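PDB 5YY3: cyclopenase asqI from Emericella nidulans, which catalyses the zinc-dependent ring contraction of 4'-methoxycyclopenin to 4'-methoxyviridicatin, with release of methyl isocyanate, in the biosynthesis of the aspoquinolone mycotoxins. Local coordinates for residues D56-F61 / L141-F146; S87-A92 / I101-E106; D130-K135 / A590-H595; P145-K150 / S383-P388. All coordinates share one frame; numbering follows the deposited sequence.

Contact 1: D56-F61 / L141-F146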
loop_
_atom_site.group_PDB
_atom_site.type_symbol
_atom_site.label_atom_id
_atom_site.label_comp_id
_atom_site.label_asym_id
_atom_site.label_seq_id
_atom_site.Cartn_x
_atom_site.Cartn_y
_atom_site.Cartn_z
ATOM N N ASP A 56 48.546 -7.025 -16.505
ATOM C CA ASP A 56 48.344 -8.427 -16.862
ATOM C C ASP A 56 47.130 -8.955 -16.113
ATOM O O ASP A 56 46.270 -9.625 -16.683
ATOM C CB ASP A 56 49.575 -9.265 -16.517
ATOM C CG ASP A 56 50.615 -9.247 -17.610
ATOM O OD1 ASP A 56 50.245 -8.983 -18.775
ATOM O OD2 ASP A 56 51.798 -9.526 -17.307
ATOM N N VAL A 57 47.070 -8.631 -14.825
ATOM C CA VAL A 57 45.996 -9.086 -13.957
ATOM C C VAL A 57 44.649 -8.528 -14.413
ATOM O O VAL A 57 43.685 -9.282 -14.538
ATOM C CB VAL A 57 46.273 -8.696 -12.482
ATOM C CG1 VAL A 57 45.051 -8.945 -11.607
ATOM C CG2 VAL A 57 47.470 -9.465 -11.955
ATOM N N ARG A 58 44.584 -7.218 -14.670
ATOM C CA ARG A 58 43.367 -6.600 -15.210
ATOM C C ARG A 58 42.990 -7.203 -16.562
ATOM O O ARG A 58 41.813 -7.428 -16.841
ATOM C CB ARG A 58 43.530 -5.081 -15.347
ATOM C CG ARG A 58 43.557 -4.323 -14.028
ATOM C CD ARG A 58 43.939 -2.860 -14.246
ATOM N NE ARG A 58 45.243 -2.543 -13.662
ATOM C CZ ARG A 58 46.113 -1.682 -14.188
ATOM N NH1 ARG A 58 45.826 -1.055 -15.321
ATOM N NH2 ARG A 58 47.277 -1.459 -13.587
ATOM N N GLY A 59 43.988 -7.464 -17.398
ATOM C CA GLY A 59 43.750 -8.095 -18.680
ATOM C C GLY A 59 43.118 -9.469 -18.548
ATOM O O GLY A 59 42.209 -9.823 -19.295
ATOM N N ILE A 60 43.604 -10.251 -17.591
ATOM C CA ILE A 60 43.087 -11.599 -17.366
ATOM C C ILE A 60 41.644 -11.544 -16.846
ATOM O O ILE A 60 40.756 -12.198 -17.388
ATOM C CB ILE A 60 43.986 -12.391 -16.374
ATOM C CG1 ILE A 60 45.386 -12.589 -16.971
ATOM C CG2 ILE A 60 43.354 -13.739 -16.025
ATOM C CD1 ILE A 60 46.412 -13.133 -16.000
ATOM N N PHE A 61 41.410 -10.741 -15.810
ATOM C CA PHE A 61 40.074 -10.597 -15.229
ATOM C C PHE A 61 39.032 -10.053 -16.205
ATOM O O PHE A 61 37.828 -10.196 -15.979
ATOM C CB PHE A 61 40.142 -9.702 -13.998
ATOM C CG PHE A 61 40.460 -10.447 -12.743
ATOM C CD1 PHE A 61 41.755 -10.854 -12.478
ATOM C CD2 PHE A 61 39.463 -10.758 -11.840
ATOM C CE1 PHE A 61 42.058 -11.552 -11.320
ATOM C CE2 PHE A 61 39.750 -11.454 -10.686
ATOM C CZ PHE A 61 41.057 -11.858 -10.420
ATOM N N LEU A 141 35.546 -5.326 -7.900
ATOM C CA LEU A 141 34.426 -6.007 -8.541
ATOM C C LEU A 141 33.970 -5.233 -9.769
ATOM O O LEU A 141 33.425 -5.815 -10.708
ATOM C CB LEU A 141 33.253 -6.177 -7.570
ATOM C CG LEU A 141 31.931 -6.709 -8.149
ATOM C CD1 LEU A 141 32.105 -8.128 -8.589
ATOM C CD2 LEU A 141 30.783 -6.594 -7.133
ATOM N N LYS A 142 34.215 -3.921 -9.765
ATOM C CA LYS A 142 33.784 -3.072 -10.857
ATOM C C LYS A 142 34.445 -3.461 -12.178
ATOM O O LYS A 142 33.912 -3.181 -13.243
ATOM C CB LYS A 142 34.068 -1.602 -10.565
ATOM C CG LYS A 142 33.157 -0.715 -11.426
ATOM C CD LYS A 142 33.763 0.628 -11.831
ATOM C CE LYS A 142 32.945 1.302 -12.961
ATOM N NZ LYS A 142 32.292 0.294 -13.846
ATOM N N ASN A 143 35.606 -4.103 -12.116
ATOM C CA ASN A 143 36.291 -4.512 -13.334
ATOM C C ASN A 143 35.717 -5.776 -13.961
ATOM O O ASN A 143 36.061 -6.100 -15.095
ATOM C CB ASN A 143 37.795 -4.721 -13.079
ATOM C CG ASN A 143 38.546 -3.420 -12.863
ATOM O OD1 ASN A 143 37.945 -2.356 -12.709
ATOM N ND2 ASN A 143 39.877 -3.498 -12.886
ATOM N N HIS A 144 34.855 -6.480 -13.230
ATOM C CA HIS A 144 34.302 -7.739 -13.697
ATOM C C HIS A 144 33.547 -7.515 -15.002
ATOM O O HIS A 144 32.882 -6.486 -15.164
ATOM C CB HIS A 144 33.391 -8.339 -12.626
ATOM C CG HIS A 144 32.952 -9.737 -12.920
ATOM N ND1 HIS A 144 31.999 -10.038 -13.873
ATOM C CD2 HIS A 144 33.336 -10.923 -12.387
ATOM C CE1 HIS A 144 31.815 -11.347 -13.913
ATOM N NE2 HIS A 144 32.616 -11.908 -13.021
ATOM N N PRO A 145 33.678 -8.461 -15.950
ATOM C CA PRO A 145 33.012 -8.387 -17.259
ATOM C C PRO A 145 31.521 -8.035 -17.200
ATOM O O PRO A 145 31.018 -7.409 -18.133
ATOM C CB PRO A 145 33.198 -9.802 -17.822
ATOM C CG PRO A 145 34.487 -10.258 -17.244
ATOM C CD PRO A 145 34.582 -9.627 -15.863
ATOM N N PHE A 146 30.826 -8.433 -16.136
ATOM C CA PHE A 146 29.384 -8.190 -16.038
ATOM C C PHE A 146 29.065 -6.701 -15.848
ATOM O O PHE A 146 27.944 -6.263 -16.102
ATOM C CB PHE A 146 28.764 -8.994 -14.889
ATOM C CG PHE A 146 28.665 -10.476 -15.150
ATOM C CD1 PHE A 146 29.210 -11.046 -16.285
ATOM C CD2 PHE A 146 28.009 -11.298 -14.248
ATOM C CE1 PHE A 146 29.110 -12.412 -16.512
ATOM C CE2 PHE A 146 27.907 -12.652 -14.465
ATOM C CZ PHE A 146 28.458 -13.214 -15.602
#

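Contact 2: S87-A92 / I101-E106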
loop_
_atom_site.group_PDB
_atom_site.type_symbol
_atom_site.label_atom_id
_atom_site.label_comp_id
_atom_site.label_asym_id
_atom_site.label_seq_id
_atom_site.Cartn_x
_atom_site.Cartn_y
_atom_site.Cartn_z
ATOM N N SER A 87 44.004 -23.077 -9.219
ATOM C CA SER A 87 44.556 -22.052 -8.359
ATOM C C SER A 87 45.880 -22.529 -7.761
ATOM O O SER A 87 46.853 -21.770 -7.720
ATOM C CB SER A 87 43.562 -21.682 -7.260
ATOM O OG SER A 87 44.119 -20.712 -6.400
ATOM N N LEU A 88 45.914 -23.783 -7.307
ATOM C CA LEU A 88 47.136 -24.378 -6.730
ATOM C C LEU A 88 48.235 -24.539 -7.785
ATOM O O LEU A 88 49.428 -24.354 -7.519
ATOM C CB LEU A 88 46.830 -25.742 -6.106
ATOM C CG LEU A 88 46.112 -25.756 -4.757
ATOM C CD1 LEU A 88 45.628 -27.160 -4.455
ATOM C CD2 LEU A 88 47.027 -25.245 -3.652
ATOM N N MET A 89 47.798 -24.914 -8.978
ATOM C CA MET A 89 48.631 -24.953 -10.166
ATOM C C MET A 89 49.398 -23.635 -10.293
ATOM O O MET A 89 50.619 -23.646 -10.423
ATOM C CB MET A 89 47.740 -25.219 -11.382
ATOM C CG MET A 89 48.352 -25.845 -12.596
ATOM S SD MET A 89 47.044 -26.804 -13.413
ATOM C CE MET A 89 46.583 -27.838 -12.030
ATOM N N LEU A 90 48.690 -22.506 -10.211
ATOM C CA LEU A 90 49.326 -21.184 -10.309
ATOM C C LEU A 90 50.383 -20.993 -9.232
ATOM O O LEU A 90 51.454 -20.434 -9.465
ATOM C CB LEU A 90 48.296 -20.071 -10.185
ATOM C CG LEU A 90 47.144 -19.983 -11.173
ATOM C CD1 LEU A 90 46.343 -18.728 -10.846
ATOM C CD2 LEU A 90 47.641 -19.994 -12.612
ATOM N N ASP A 91 50.054 -21.459 -8.040
ATOM C CA ASP A 91 50.944 -21.382 -6.908
ATOM C C ASP A 91 52.188 -22.255 -7.133
ATOM O O ASP A 91 53.302 -21.896 -6.731
ATOM C CB ASP A 91 50.180 -21.806 -5.652
ATOM C CG ASP A 91 50.978 -21.624 -4.406
ATOM O OD1 ASP A 91 51.249 -20.450 -4.053
ATOM O OD2 ASP A 91 51.320 -22.648 -3.767
ATOM N N ALA A 92 51.982 -23.395 -7.794
ATOM C CA ALA A 92 53.034 -24.390 -8.014
ATOM C C ALA A 92 54.079 -23.957 -9.049
ATOM O O ALA A 92 55.150 -24.555 -9.147
ATOM C CB ALA A 92 52.411 -25.713 -8.430
ATOM N N ILE A 101 51.448 -15.670 -13.050
ATOM C CA ILE A 101 50.810 -15.019 -14.180
ATOM C C ILE A 101 51.234 -15.644 -15.506
ATOM O O ILE A 101 50.430 -15.727 -16.435
ATOM C CB ILE A 101 51.102 -13.519 -14.165
ATOM C CG1 ILE A 101 50.568 -12.935 -12.868
ATOM C CG2 ILE A 101 50.454 -12.826 -15.349
ATOM C CD1 ILE A 101 50.704 -11.464 -12.788
ATOM N N SER A 102 52.480 -16.112 -15.578
ATOM C CA SER A 102 52.948 -16.867 -16.741
ATOM C C SER A 102 52.139 -18.147 -16.938
ATOM O O SER A 102 51.666 -18.418 -18.048
ATOM C CB SER A 102 54.428 -17.212 -16.611
ATOM O OG SER A 102 55.229 -16.066 -16.834
ATOM N N LYS A 103 51.988 -18.922 -15.862
ATOM C CA LYS A 103 51.183 -20.149 -15.885
ATOM C C LYS A 103 49.758 -19.827 -16.332
ATOM O O LYS A 103 49.174 -20.521 -17.174
ATOM C CB LYS A 103 51.171 -20.823 -14.507
ATOM C CG LYS A 103 50.711 -22.281 -14.513
ATOM C CD LYS A 103 51.555 -23.129 -15.472
ATOM C CE LYS A 103 51.299 -24.633 -15.334
ATOM N NZ LYS A 103 50.204 -25.130 -16.211
ATOM N N ALA A 104 49.218 -18.747 -15.771
ATOM C CA ALA A 104 47.876 -18.274 -16.086
ATOM C C ALA A 104 47.705 -17.999 -17.582
ATOM O O ALA A 104 46.781 -18.527 -18.209
ATOM C CB ALA A 104 47.568 -17.019 -15.274
ATOM N N LYS A 105 48.587 -17.167 -18.141
ATOM C CA LYS A 105 48.546 -16.843 -19.567
ATOM C C LYS A 105 48.584 -18.112 -20.389
ATOM O O LYS A 105 47.851 -18.277 -21.365
ATOM C CB LYS A 105 49.721 -15.949 -19.975
ATOM C CG LYS A 105 49.658 -14.490 -19.532
ATOM C CD LYS A 105 50.556 -13.639 -20.438
ATOM C CE LYS A 105 51.112 -12.425 -19.716
ATOM N NZ LYS A 105 50.146 -11.951 -18.697
ATOM N N GLU A 106 49.464 -19.007 -19.972
ATOM C CA GLU A 106 49.663 -20.278 -20.643
ATOM C C GLU A 106 48.362 -21.064 -20.696
ATOM O O GLU A 106 47.915 -21.476 -21.767
ATOM C CB GLU A 106 50.747 -21.059 -19.917
ATOM C CG GLU A 106 51.074 -22.401 -20.492
ATOM C CD GLU A 106 52.226 -23.030 -19.755
ATOM O OE1 GLU A 106 51.976 -23.800 -18.794
ATOM O OE2 GLU A 106 53.384 -22.711 -20.110
#

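Contact 3: D130-K135 / A590-H595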
loop_
_atom_site.group_PDB
_atom_site.type_symbol
_atom_site.label_atom_id
_atom_site.label_comp_id
_atom_site.label_asym_id
_atom_site.label_seq_id
_atom_site.Cartn_x
_atom_site.Cartn_y
_atom_site.Cartn_z
ATOM N N ASP A 130 53.998 -12.967 -2.109
ATOM C CA ASP A 130 54.593 -12.006 -3.035
ATOM C C ASP A 130 53.595 -10.894 -3.359
ATOM O O ASP A 130 53.934 -9.713 -3.297
ATOM C CB ASP A 130 55.054 -12.687 -4.328
ATOM C CG ASP A 130 56.037 -11.834 -5.119
ATOM O OD1 ASP A 130 56.908 -11.189 -4.490
ATOM O OD2 ASP A 130 55.932 -11.795 -6.368
ATOM N N ALA A 131 52.365 -11.275 -3.693
ATOM C CA ALA A 131 51.361 -10.288 -4.077
ATOM C C ALA A 131 51.026 -9.367 -2.908
ATOM O O ALA A 131 50.877 -8.162 -3.089
ATOM C CB ALA A 131 50.093 -10.970 -4.599
ATOM N N GLN A 132 50.920 -9.933 -1.713
ATOM C CA GLN A 132 50.549 -9.150 -0.542
ATOM C C GLN A 132 51.582 -8.083 -0.227
ATOM O O GLN A 132 51.231 -6.921 -0.009
ATOM C CB GLN A 132 50.361 -10.059 0.662
ATOM C CG GLN A 132 49.230 -11.036 0.476
ATOM C CD GLN A 132 49.252 -12.099 1.519
ATOM O OE1 GLN A 132 50.033 -12.023 2.467
ATOM N NE2 GLN A 132 48.403 -13.106 1.363
ATOM N N GLN A 133 52.854 -8.478 -0.223
ATOM C CA GLN A 133 53.936 -7.548 0.084
ATOM C C GLN A 133 54.120 -6.529 -1.049
ATOM O O GLN A 133 54.502 -5.385 -0.804
ATOM C CB GLN A 133 55.240 -8.314 0.368
ATOM C CG GLN A 133 55.863 -8.986 -0.851
ATOM C CD GLN A 133 57.054 -9.879 -0.508
ATOM O OE1 GLN A 133 56.994 -10.699 0.419
ATOM N NE2 GLN A 133 58.140 -9.722 -1.261
ATOM N N ARG A 134 53.818 -6.938 -2.279
ATOM C CA ARG A 134 53.886 -6.038 -3.431
ATOM C C ARG A 134 52.594 -5.248 -3.606
ATOM O O ARG A 134 52.382 -4.609 -4.638
ATOM C CB ARG A 134 54.186 -6.823 -4.712
ATOM C CG ARG A 134 55.582 -7.423 -4.737
ATOM C CD ARG A 134 55.774 -8.407 -5.882
ATOM N NE ARG A 134 55.623 -7.803 -7.204
ATOM C CZ ARG A 134 56.064 -8.366 -8.325
ATOM N NH1 ARG A 134 55.894 -7.769 -9.495
ATOM N NH2 ARG A 134 56.692 -9.531 -8.267
ATOM N N LYS A 135 51.738 -5.309 -2.585
ATOM C CA LYS A 135 50.415 -4.678 -2.570
ATOM C C LYS A 135 49.656 -4.845 -3.896
ATOM O O LYS A 135 48.908 -3.960 -4.311
ATOM C CB LYS A 135 50.531 -3.183 -2.179
ATOM C CG LYS A 135 51.238 -2.263 -3.194
ATOM C CD LYS A 135 51.656 -0.917 -2.586
ATOM C CE LYS A 135 51.564 0.223 -3.607
ATOM N NZ LYS A 135 52.194 1.464 -3.080
ATOM N N ALA A 590 48.276 -15.206 9.864
ATOM C CA ALA A 590 48.869 -14.433 8.790
ATOM C C ALA A 590 47.767 -13.892 7.898
ATOM O O ALA A 590 46.677 -14.470 7.834
ATOM C CB ALA A 590 49.845 -15.287 7.985
ATOM N N PRO A 591 48.037 -12.769 7.228
ATOM C CA PRO A 591 47.184 -12.325 6.124
ATOM C C PRO A 591 46.828 -13.475 5.161
ATOM O O PRO A 591 47.674 -14.339 4.911
ATOM C CB PRO A 591 48.046 -11.256 5.442
ATOM C CG PRO A 591 48.809 -10.648 6.582
ATOM C CD PRO A 591 49.081 -11.781 7.554
ATOM N N PRO A 592 45.584 -13.487 4.639
ATOM C CA PRO A 592 44.564 -12.455 4.883
ATOM C C PRO A 592 43.534 -12.823 5.967
ATOM O O PRO A 592 42.407 -12.317 5.925
ATOM C CB PRO A 592 43.883 -12.335 3.517
ATOM C CG PRO A 592 43.918 -13.756 2.989
ATOM C CD PRO A 592 45.167 -14.421 3.575
ATOM N N PHE A 593 43.916 -13.673 6.914
ATOM C CA PHE A 593 42.990 -14.167 7.937
ATOM C C PHE A 593 43.068 -13.421 9.285
ATOM O O PHE A 593 42.427 -13.816 10.260
ATOM C CB PHE A 593 43.239 -15.654 8.183
ATOM C CG PHE A 593 42.886 -16.544 7.018
ATOM C CD1 PHE A 593 41.560 -16.830 6.719
ATOM C CD2 PHE A 593 43.884 -17.130 6.248
ATOM C CE1 PHE A 593 41.237 -17.664 5.659
ATOM C CE2 PHE A 593 43.570 -17.974 5.187
ATOM C CZ PHE A 593 42.247 -18.242 4.891
ATOM N N HIS A 594 43.843 -12.346 9.332
ATOM C CA HIS A 594 44.124 -11.635 10.578
ATOM C C HIS A 594 42.951 -10.850 11.197
ATOM O O HIS A 594 43.080 -10.315 12.305
ATOM C CB HIS A 594 45.297 -10.672 10.354
ATOM C CG HIS A 594 45.230 -9.926 9.057
ATOM N ND1 HIS A 594 45.204 -10.561 7.830
ATOM C CD2 HIS A 594 45.192 -8.599 8.794
ATOM C CE1 HIS A 594 45.148 -9.657 6.871
ATOM N NE2 HIS A 594 45.144 -8.457 7.425
ATOM N N HIS A 595 41.821 -10.773 10.497
ATOM C CA HIS A 595 40.675 -9.996 10.978
ATOM C C HIS A 595 39.685 -10.790 11.814
ATOM O O HIS A 595 38.774 -10.229 12.414
ATOM C CB HIS A 595 39.925 -9.383 9.804
ATOM C CG HIS A 595 40.727 -8.383 9.041
ATOM N ND1 HIS A 595 40.803 -7.058 9.413
ATOM C CD2 HIS A 595 41.491 -8.512 7.930
ATOM C CE1 HIS A 595 41.585 -6.414 8.561
ATOM N NE2 HIS A 595 42.013 -7.273 7.650
#

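Contact 4: P145-K150 / S383-P388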
loop_
_atom_site.group_PDB
_atom_site.type_symbol
_atom_site.label_atom_id
_atom_site.label_comp_id
_atom_site.label_asym_id
_atom_site.label_seq_id
_atom_site.Cartn_x
_atom_site.Cartn_y
_atom_site.Cartn_z
ATOM N N PRO A 145 33.678 -8.461 -15.950
ATOM C CA PRO A 145 33.012 -8.387 -17.259
ATOM C C PRO A 145 31.521 -8.035 -17.200
ATOM O O PRO A 145 31.018 -7.409 -18.133
ATOM C CB PRO A 145 33.198 -9.802 -17.822
ATOM C CG PRO A 145 34.487 -10.258 -17.244
ATOM C CD PRO A 145 34.582 -9.627 -15.863
ATOM N N PHE A 146 30.826 -8.433 -16.136
ATOM C CA PHE A 146 29.384 -8.190 -16.038
ATOM C C PHE A 146 29.065 -6.701 -15.848
ATOM O O PHE A 146 27.944 -6.263 -16.102
ATOM C CB PHE A 146 28.764 -8.994 -14.889
ATOM C CG PHE A 146 28.665 -10.476 -15.150
ATOM C CD1 PHE A 146 29.210 -11.046 -16.285
ATOM C CD2 PHE A 146 28.009 -11.298 -14.248
ATOM C CE1 PHE A 146 29.110 -12.412 -16.512
ATOM C CE2 PHE A 146 27.907 -12.652 -14.465
ATOM C CZ PHE A 146 28.458 -13.214 -15.602
ATOM N N PHE A 147 30.054 -5.933 -15.402
ATOM C CA PHE A 147 29.912 -4.490 -15.247
ATOM C C PHE A 147 30.071 -3.734 -16.560
ATOM O O PHE A 147 30.269 -2.523 -16.555
ATOM C CB PHE A 147 30.930 -3.957 -14.231
ATOM C CG PHE A 147 30.466 -4.049 -12.802
ATOM C CD1 PHE A 147 30.378 -5.272 -12.164
ATOM C CD2 PHE A 147 30.111 -2.914 -12.105
ATOM C CE1 PHE A 147 29.946 -5.357 -10.855
ATOM C CE2 PHE A 147 29.693 -2.994 -10.799
ATOM C CZ PHE A 147 29.602 -4.215 -10.175
ATOM N N SER A 148 29.986 -4.442 -17.683
ATOM C CA SER A 148 30.047 -3.807 -19.000
ATOM C C SER A 148 28.970 -4.371 -19.913
ATOM O O SER A 148 28.501 -5.493 -19.714
ATOM C CB SER A 148 31.418 -4.007 -19.637
ATOM O OG SER A 148 32.439 -3.524 -18.789
ATOM N N THR A 149 28.583 -3.585 -20.912
ATOM C CA THR A 149 27.574 -3.996 -21.884
ATOM C C THR A 149 28.205 -4.892 -22.959
ATOM O O THR A 149 29.390 -4.754 -23.265
ATOM C CB THR A 149 26.905 -2.763 -22.549
ATOM O OG1 THR A 149 25.606 -3.115 -23.041
ATOM C CG2 THR A 149 27.757 -2.220 -23.695
ATOM N N LYS A 150 27.418 -5.827 -23.498
ATOM C CA LYS A 150 27.817 -6.655 -24.647
ATOM C C LYS A 150 29.107 -7.437 -24.409
ATOM O O LYS A 150 29.996 -7.443 -25.269
ATOM C CB LYS A 150 27.977 -5.790 -25.909
ATOM C CG LYS A 150 26.694 -5.600 -26.710
ATOM C CD LYS A 150 25.682 -4.770 -25.929
ATOM C CE LYS A 150 24.364 -4.632 -26.673
ATOM N NZ LYS A 150 23.368 -3.849 -25.884
ATOM N N SER A 383 28.551 -18.023 -13.509
ATOM C CA SER A 383 29.452 -17.337 -12.613
ATOM C C SER A 383 28.884 -17.233 -11.209
ATOM O O SER A 383 27.706 -16.922 -11.022
ATOM C CB SER A 383 29.749 -15.943 -13.153
ATOM O OG SER A 383 30.443 -15.173 -12.190
ATOM N N ASN A 384 29.721 -17.513 -10.217
ATOM C CA ASN A 384 29.389 -17.146 -8.855
ATOM C C ASN A 384 29.473 -15.636 -8.758
ATOM O O ASN A 384 30.528 -15.078 -8.454
ATOM C CB ASN A 384 30.325 -17.790 -7.841
ATOM C CG ASN A 384 29.972 -17.416 -6.409
ATOM O OD1 ASN A 384 28.924 -16.808 -6.155
ATOM N ND2 ASN A 384 30.846 -17.780 -5.458
ATOM N N PHE A 385 28.355 -14.985 -9.025
ATOM C CA PHE A 385 28.310 -13.539 -9.070
ATOM C C PHE A 385 26.981 -13.072 -8.510
ATOM O O PHE A 385 25.927 -13.610 -8.865
ATOM C CB PHE A 385 28.500 -13.043 -10.506
ATOM C CG PHE A 385 28.463 -11.545 -10.662
ATOM C CD1 PHE A 385 27.252 -10.859 -10.713
ATOM C CD2 PHE A 385 29.642 -10.828 -10.793
ATOM C CE1 PHE A 385 27.212 -9.483 -10.866
ATOM C CE2 PHE A 385 29.622 -9.452 -10.954
ATOM C CZ PHE A 385 28.399 -8.773 -10.988
ATOM N N GLY A 386 27.043 -12.086 -7.625
ATOM C CA GLY A 386 25.865 -11.333 -7.235
ATOM C C GLY A 386 24.901 -12.048 -6.321
ATOM O O GLY A 386 23.721 -11.699 -6.283
ATOM N N ALA A 387 25.387 -13.048 -5.590
ATOM C CA ALA A 387 24.537 -13.754 -4.637
ATOM C C ALA A 387 23.811 -12.812 -3.646
ATOM O O ALA A 387 22.590 -12.952 -3.463
ATOM C CB ALA A 387 25.350 -14.790 -3.878
ATOM N N PRO A 388 24.537 -11.855 -3.006
ATOM C CA PRO A 388 23.821 -10.961 -2.080
ATOM C C PRO A 388 22.665 -10.182 -2.717
ATOM O O PRO A 388 21.779 -9.726 -1.993
ATOM C CB PRO A 388 24.913 -9.984 -1.608
ATOM C CG PRO A 388 26.179 -10.722 -1.774
ATOM C CD PRO A 388 25.994 -11.611 -2.975
#

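Contact 1: D56-F61 / L141-F146
With chi1 of -72° Asn143 sets its amide anti to its own carbonyl carbon, and Arg58, whose chi1 is similar, sends its chain out from helix 53-61 to pass it. The two meet through a methylene and an amide nitrogen, Arg58 CG lying 3.9 Å from Asn143 ND2; the arginine chain bends at chi3, and the guanidinium plane lies 66° from that of the amide, with no hydrogen bond between them. At the last turn of the helix the carbonyl of Phe61 faces the ring of Pro145, with Phe61 O 3.3 Å from Pro145 CD and 3.6 Å from Pro145 CG. The same oxygen accepts a weak hydrogen bond from Arg118 of helix 114-127. Helix 53-61, the first of the modelled chain, is thereby docked on the loop that follows helix 129-133 in the hemocyanin-like helical domain, the Phe61 side chain packing on Leu121 and Tyr187. Within the loop, Phe146 N donates to His144 ND1 at 3.0 Å, nearly straight at 171° and close to the imidazole plane, which fixes the rotation of that ring. Pro145 CD lies over one face of the His144 imidazole, and His144 CE1 sits 3.4 Å above the plane of the Phe146 ring, displaced toward its rim.

Contact 2: S87-A92 / I101-E106
Apolar packing between Leu90 and Ala104 forms the buried side of this contact. Leu90 CD2 reaches across to the neighbouring helix, where it lies 4.0 Å from Ala104 CB and 3.7 Å from Ala104 N, so that one methyl touches both the side chain and the backbone of the alanine. The same methyl is 4.1 Å from Lys103 CB, at the base of the lysine chain. The axes of the two short segments approach to 8.6 Å, and their N-to-C directions differ by 130°. They belong to a helical hairpin, helix 77-92 followed after a short connection by helix 97-109, near the start of the modelled chain, after helix 53-61. Helix 114-127 packs against both helices, where Met117 touches both Leu90 and Ala104 and Tyr124 also meets Leu90.

Mixed aliphatic and charged contacts make up the more exposed side. Lys103 CG stands anti to the backbone N (chi1 -163°), and bends at chi2 and chi4 bring the ammonium round beside Met89, with Lys103 NZ 4.1 Å from Met89 CG. No salt bridge crosses between the two segments: Lys103 NZ pairs with Glu106 OE1 of its own helix at 3.4 Å, weak as a hydrogen bond.

Contact 3: D130-K135 / A590-H595
Gln132, on helix 129-133 of the copper-type hemocyanin region, packs against a proline pair in a loop of the Ig-like region, between strand 571-580 and helix 611-614. The terminal amide does the touching: Gln132 OE1 lies 3.7 Å from Pro591 CB, and Gln132 NE2 is 4.1 Å from Pro592 CD. A chi1 of -63° and an extended chain beyond CG carry the amide out to this loop. Although Gln132 NE2 is 3.8 Å from Pro591 O, no hydrogen bond crosses the contact; the nitrogen instead donates to the Thr126 carbonyl oxygen, which ties the amide back to helix 114-127 and presents it to the prolines as a surface for van der Waals packing.

The helix ends just beyond Gln132 in a Schellman motif: Lys135, with positive phi, occupies the C-prime position, its N bonded to Gln132 O and the next residue's N to Ala131 O. Arg134 NH2 forms a salt bridge with Asp130 OD2 at 3.1 Å, and Glu98 is a second carboxylate partner of this arginine. On the other side of the contact Pro591 is exposed, whereas Pro592 is buried against Thr126 and His127 as well as Tyr188 and Val192 of helix 180-193, the helix that supplies zinc ligands His186 and His190. The peptide bond between the two prolines is cis, and Phe593 N donates to Ala590 O at 3.0 Å, which makes residues 590-593 a type VI turn with cis-proline at its third position.

Contact 4: P145-K150 / S383-P388
Two loop segments face each other here, a 3-10 turn at Pro145 and Phe146 and an irregular run through the inverse gamma turn centred on Asn384, with Phe146 and Phe385 the nearest pair at 8.8 Å between CA atoms. Their rings make an edge-to-face stack: the edge of Phe146 is directed at the face of Phe385, the centroids are 4.8 Å apart and the planes inclined by 60°. Phe146 CD2 stands 3.5 Å above the plane of the Phe385 ring, over its centre. On the same pair, Phe146 CB makes a CH-pi contact, 4.2 Å from the Phe385 ring centroid and 24° off the ring normal. With CG anti to the backbone N (chi1 180°), the Phe385 ring is carried out toward Phe146.

Phe147 arrives at a different part of the same ring, with Phe147 CE1 3.8 Å from Phe385 CZ and close to the plane of the Phe385 ring. At the far end of Phe146, its CZ touches Ser383 CB at 3.9 Å, while the serine hydroxyl makes a weak hydrogen bond to Glu115. His260 stacks on Phe146, and Leu141 packs against Phe147, extending the cluster within the hemocyanin-like domain. No hydrogen bond links the two segments, so their cohesion probably rests on dispersion, with a weak electrostatic share from C-H groups directed at the pi face.

Contacts 1 and 4 share Pro145 and Phe146, and their centres are 11 Å apart; Leu141 CD1 of contact 1 meets Phe385 CE2 of contact 4 at 3.7 Å. Contact 1 also touches contact 2, through the salt bridge of Asp56 OD1 with Lys105 NZ (3.0 Å) and the packing of Val57 and Ile60 on Ile101, which makes a continuous chain of contacts from the helical hairpin to the aromatic cluster. Contact 3 stands apart, its nearest atoms about 7 Å from contact 2. Toward the zinc site, the Phe385 side chain is about 9 Å from that of His186, and the side chains of Phe61 and Pro592 are each about 11 Å from that of His190.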